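Long-range contact in beta-glucosidase (Chaetomella raphigera, PDB 6JXG), which probably hydrolyses terminal, non-reducing beta-D-glucosyl residues to release beta-D-glucose, as a secreted family 3 glycoside hydrolase of cellulose breakdown: residues T238-A250 with T275-I288. Numbering follows the deposited sequence.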
# COMPACT_ATOMS: atom_id res chain seq x y z
N THR A 238 -25.69 -11.93 -6.18
CA THR A 238 -27.02 -12.45 -5.85
C THR A 238 -27.57 -11.84 -4.58
O THR A 238 -26.82 -11.41 -3.71
CB THR A 238 -26.99 -13.99 -5.67
OG1 THR A 238 -26.40 -14.37 -4.42
CG2 THR A 238 -26.20 -14.64 -6.80
N THR A 239 -28.88 -11.86 -4.43
CA THR A 239 -29.50 -11.44 -3.18
C THR A 239 -29.11 -12.38 -2.00
O THR A 239 -28.59 -11.97 -0.93
CB THR A 239 -31.04 -11.44 -3.33
OG1 THR A 239 -31.42 -10.52 -4.32
CG2 THR A 239 -31.73 -11.09 -1.99
N ILE A 240 -29.42 -13.66 -2.17
CA ILE A 240 -29.35 -14.63 -1.09
C ILE A 240 -27.88 -15.03 -0.84
O ILE A 240 -27.47 -15.12 0.30
CB ILE A 240 -30.16 -15.93 -1.45
CG1 ILE A 240 -31.64 -15.62 -1.56
CG2 ILE A 240 -29.90 -17.05 -0.44
CD1 ILE A 240 -32.42 -16.65 -2.39
N GLY A 241 -27.13 -15.25 -1.92
CA GLY A 241 -25.72 -15.67 -1.80
C GLY A 241 -24.90 -14.75 -0.97
O GLY A 241 -24.22 -15.19 -0.03
N SER A 242 -24.97 -13.46 -1.30
CA SER A 242 -24.18 -12.48 -0.62
C SER A 242 -24.57 -12.34 0.86
O SER A 242 -23.70 -12.29 1.72
CB SER A 242 -24.25 -11.12 -1.34
OG SER A 242 -25.58 -10.65 -1.48
N ALA A 243 -25.86 -12.16 1.16
CA ALA A 243 -26.31 -12.08 2.53
C ALA A 243 -25.78 -13.25 3.36
O ALA A 243 -25.25 -13.08 4.47
CB ALA A 243 -27.84 -12.02 2.60
N ASN A 244 -26.02 -14.44 2.84
CA ASN A 244 -25.71 -15.69 3.60
C ASN A 244 -24.23 -15.95 3.74
O ASN A 244 -23.79 -16.56 4.72
CB ASN A 244 -26.46 -16.86 3.03
CG ASN A 244 -27.93 -16.77 3.35
OD1 ASN A 244 -28.38 -15.94 4.18
ND2 ASN A 244 -28.70 -17.61 2.68
N ALA A 245 -23.46 -15.37 2.83
CA ALA A 245 -21.99 -15.48 2.87
C ALA A 245 -21.36 -14.60 3.89
O ALA A 245 -20.24 -14.84 4.29
CB ALA A 245 -21.43 -15.10 1.51
N GLY A 246 -22.06 -13.54 4.26
CA GLY A 246 -21.62 -12.61 5.26
C GLY A 246 -21.32 -11.18 4.80
O GLY A 246 -20.65 -10.45 5.50
N LEU A 247 -21.78 -10.80 3.63
CA LEU A 247 -21.69 -9.44 3.18
C LEU A 247 -22.59 -8.60 4.12
O LEU A 247 -23.63 -9.09 4.56
CB LEU A 247 -22.11 -9.25 1.76
CG LEU A 247 -22.04 -7.89 1.09
CD1 LEU A 247 -20.57 -7.47 1.00
CD2 LEU A 247 -22.66 -7.88 -0.30
N ASP A 248 -22.18 -7.36 4.41
CA ASP A 248 -22.99 -6.44 5.25
C ASP A 248 -23.51 -5.22 4.55
O ASP A 248 -24.59 -4.71 4.91
CB ASP A 248 -22.23 -6.02 6.48
CG ASP A 248 -21.76 -7.23 7.30
OD1 ASP A 248 -22.65 -8.07 7.66
OD2 ASP A 248 -20.54 -7.34 7.59
N VAL A 249 -22.78 -4.74 3.56
CA VAL A 249 -23.19 -3.56 2.82
C VAL A 249 -22.95 -3.73 1.32
O VAL A 249 -21.84 -4.08 0.90
CB VAL A 249 -22.41 -2.31 3.26
CG1 VAL A 249 -22.91 -1.05 2.53
CG2 VAL A 249 -22.54 -2.10 4.77
N ALA A 250 -23.98 -3.45 0.53
CA ALA A 250 -23.91 -3.58 -0.91
C ALA A 250 -23.70 -2.23 -1.56
O ALA A 250 -24.60 -1.40 -1.50
CB ALA A 250 -25.16 -4.24 -1.48
N THR A 275 -35.41 -17.63 2.78
CA THR A 275 -34.09 -18.01 2.21
C THR A 275 -32.93 -17.28 2.91
O THR A 275 -31.78 -17.72 2.85
CB THR A 275 -34.02 -17.73 0.70
OG1 THR A 275 -34.47 -16.41 0.43
CG2 THR A 275 -34.88 -18.70 -0.12
N VAL A 276 -33.21 -16.16 3.57
CA VAL A 276 -32.25 -15.40 4.42
C VAL A 276 -32.92 -15.22 5.79
O VAL A 276 -34.04 -14.79 5.87
CB VAL A 276 -31.95 -14.01 3.84
CG1 VAL A 276 -31.06 -13.22 4.76
CG2 VAL A 276 -31.22 -14.12 2.47
N ALA A 277 -32.20 -15.48 6.84
CA ALA A 277 -32.69 -15.27 8.17
C ALA A 277 -32.73 -13.81 8.57
O ALA A 277 -31.83 -13.04 8.26
CB ALA A 277 -31.84 -16.01 9.14
N GLN A 278 -33.82 -13.42 9.22
CA GLN A 278 -33.87 -12.10 9.88
C GLN A 278 -32.61 -11.83 10.68
O GLN A 278 -32.13 -10.71 10.65
CB GLN A 278 -35.05 -12.03 10.85
CG GLN A 278 -35.21 -10.67 11.61
CD GLN A 278 -35.54 -9.55 10.65
OE1 GLN A 278 -36.32 -9.75 9.73
NE2 GLN A 278 -34.92 -8.40 10.82
N SER A 279 -32.09 -12.83 11.40
CA SER A 279 -30.90 -12.68 12.20
C SER A 279 -29.67 -12.20 11.37
O SER A 279 -28.75 -11.51 11.90
CB SER A 279 -30.58 -13.98 12.90
OG SER A 279 -30.25 -14.96 11.93
N ARG A 280 -29.66 -12.56 10.10
CA ARG A 280 -28.55 -12.21 9.21
C ARG A 280 -28.60 -10.71 8.93
O ARG A 280 -27.60 -9.98 9.09
CB ARG A 280 -28.53 -13.06 7.93
CG ARG A 280 -27.32 -12.76 6.97
CD ARG A 280 -25.97 -13.29 7.49
NE ARG A 280 -25.26 -12.29 8.23
CZ ARG A 280 -24.68 -11.22 7.64
NH1 ARG A 280 -24.62 -11.12 6.33
NH2 ARG A 280 -24.10 -10.30 8.38
N LEU A 281 -29.77 -10.21 8.57
CA LEU A 281 -29.90 -8.72 8.41
C LEU A 281 -29.62 -7.92 9.72
O LEU A 281 -28.95 -6.88 9.73
CB LEU A 281 -31.29 -8.33 7.86
CG LEU A 281 -31.73 -6.88 7.78
CD1 LEU A 281 -30.78 -6.06 6.91
CD2 LEU A 281 -33.13 -6.81 7.23
N ASP A 282 -30.11 -8.44 10.83
CA ASP A 282 -29.88 -7.85 12.12
C ASP A 282 -28.38 -7.81 12.39
O ASP A 282 -27.88 -6.80 12.91
CB ASP A 282 -30.57 -8.63 13.24
CG ASP A 282 -32.11 -8.46 13.20
OD1 ASP A 282 -32.64 -7.61 12.46
OD2 ASP A 282 -32.81 -9.15 13.99
N ASP A 283 -27.67 -8.87 12.03
CA ASP A 283 -26.24 -8.96 12.26
C ASP A 283 -25.52 -7.92 11.40
O ASP A 283 -24.65 -7.23 11.87
CB ASP A 283 -25.73 -10.35 11.95
CG ASP A 283 -24.27 -10.50 12.23
OD1 ASP A 283 -23.91 -10.55 13.42
OD2 ASP A 283 -23.49 -10.48 11.29
N MET A 284 -25.96 -7.74 10.17
CA MET A 284 -25.36 -6.76 9.25
C MET A 284 -25.44 -5.36 9.82
O MET A 284 -24.47 -4.64 9.88
CB MET A 284 -26.12 -6.74 7.94
CG MET A 284 -26.00 -7.92 7.03
SD MET A 284 -27.15 -7.59 5.63
CE MET A 284 -27.26 -9.10 4.76
N VAL A 285 -26.62 -4.98 10.27
CA VAL A 285 -26.85 -3.67 10.86
C VAL A 285 -26.14 -3.44 12.14
O VAL A 285 -25.61 -2.35 12.37
CB VAL A 285 -28.36 -3.41 11.03
CG1 VAL A 285 -28.58 -2.02 11.62
CG2 VAL A 285 -29.01 -3.45 9.65
N THR A 286 -26.11 -4.47 13.02
CA THR A 286 -25.40 -4.37 14.23
C THR A 286 -23.92 -4.05 13.98
O THR A 286 -23.36 -3.20 14.65
CB THR A 286 -25.50 -5.65 15.09
OG1 THR A 286 -26.88 -5.99 15.35
CG2 THR A 286 -24.80 -5.46 16.38
N ARG A 287 -23.35 -4.69 12.97
CA ARG A 287 -21.95 -4.52 12.64
C ARG A 287 -21.65 -3.09 12.10
O ARG A 287 -20.70 -2.43 12.53
CB ARG A 287 -21.52 -5.56 11.64
CG ARG A 287 -21.39 -6.98 12.20
CD ARG A 287 -21.16 -8.03 11.13
NE ARG A 287 -20.85 -9.32 11.73
CZ ARG A 287 -19.70 -9.67 12.31
NH1 ARG A 287 -18.65 -8.88 12.29
NH2 ARG A 287 -19.62 -10.88 12.87
N ILE A 288 -22.46 -2.64 11.14
CA ILE A 288 -22.33 -1.31 10.53
C ILE A 288 -22.43 -0.20 11.60
O ILE A 288 -21.55 0.67 11.70
CB ILE A 288 -23.43 -1.08 9.47
CG1 ILE A 288 -23.28 -2.10 8.34
CG2 ILE A 288 -23.33 0.35 8.89
CD1 ILE A 288 -24.47 -2.33 7.45
O HOH W 1 -29.44 -16.55 6.54
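Arg280 lays the edge of its guanidinium against the end of helix 239-245, with three oxygens of segment 238-250 near its plane. NH1 gives one hydrogen to Ala243 O (2.8 Å), on a lone pair, and the other to Leu247 O (2.9 Å), whose carbonyl plane it meets at a tilt. NH2 forms a salt bridge to Asp248 OD1 (2.8 Å), the carboxylate turned 66° from the guanidinium plane. With CG anti to the backbone N (chi1 -178°), the arginine chain bends at chi2 and chi3 and brings CG and CD close beside Ala243 O. The same NH2 also bonds Asp283 OD2, which in turn accepts from Arg287 NE, while Arg287 NH1 bonds Phe225 O and Asp248 OD2 pairs with Lys220. A methionine in place of Arg280 would probably leave Leu247 O without this donor and remove the positive charge shared by Asp248 OD1 and Asp283 OD2, which lie 4.4 Å apart. The carbonyls gripped by NH1 belong to the Schellman motif that ends helix 239-245 at Gly246, where Ala243 O also accepts from Gly246 N; the chain then runs to Val249, which bonds strand 228-231 of the TIM-barrel-like N-terminal domain. One turn on from the arginine, Met284, extended beyond CG, sets CE against Ala243 CB (3.7 Å). Farther on, Ile288 CD1 presses tightly on Val249 CG2 (3.3 Å). At the other end, Asn244 ND2 donates almost straight (172°) to Thr275 O, and a water links Asn244 OD1 to Ala277 N.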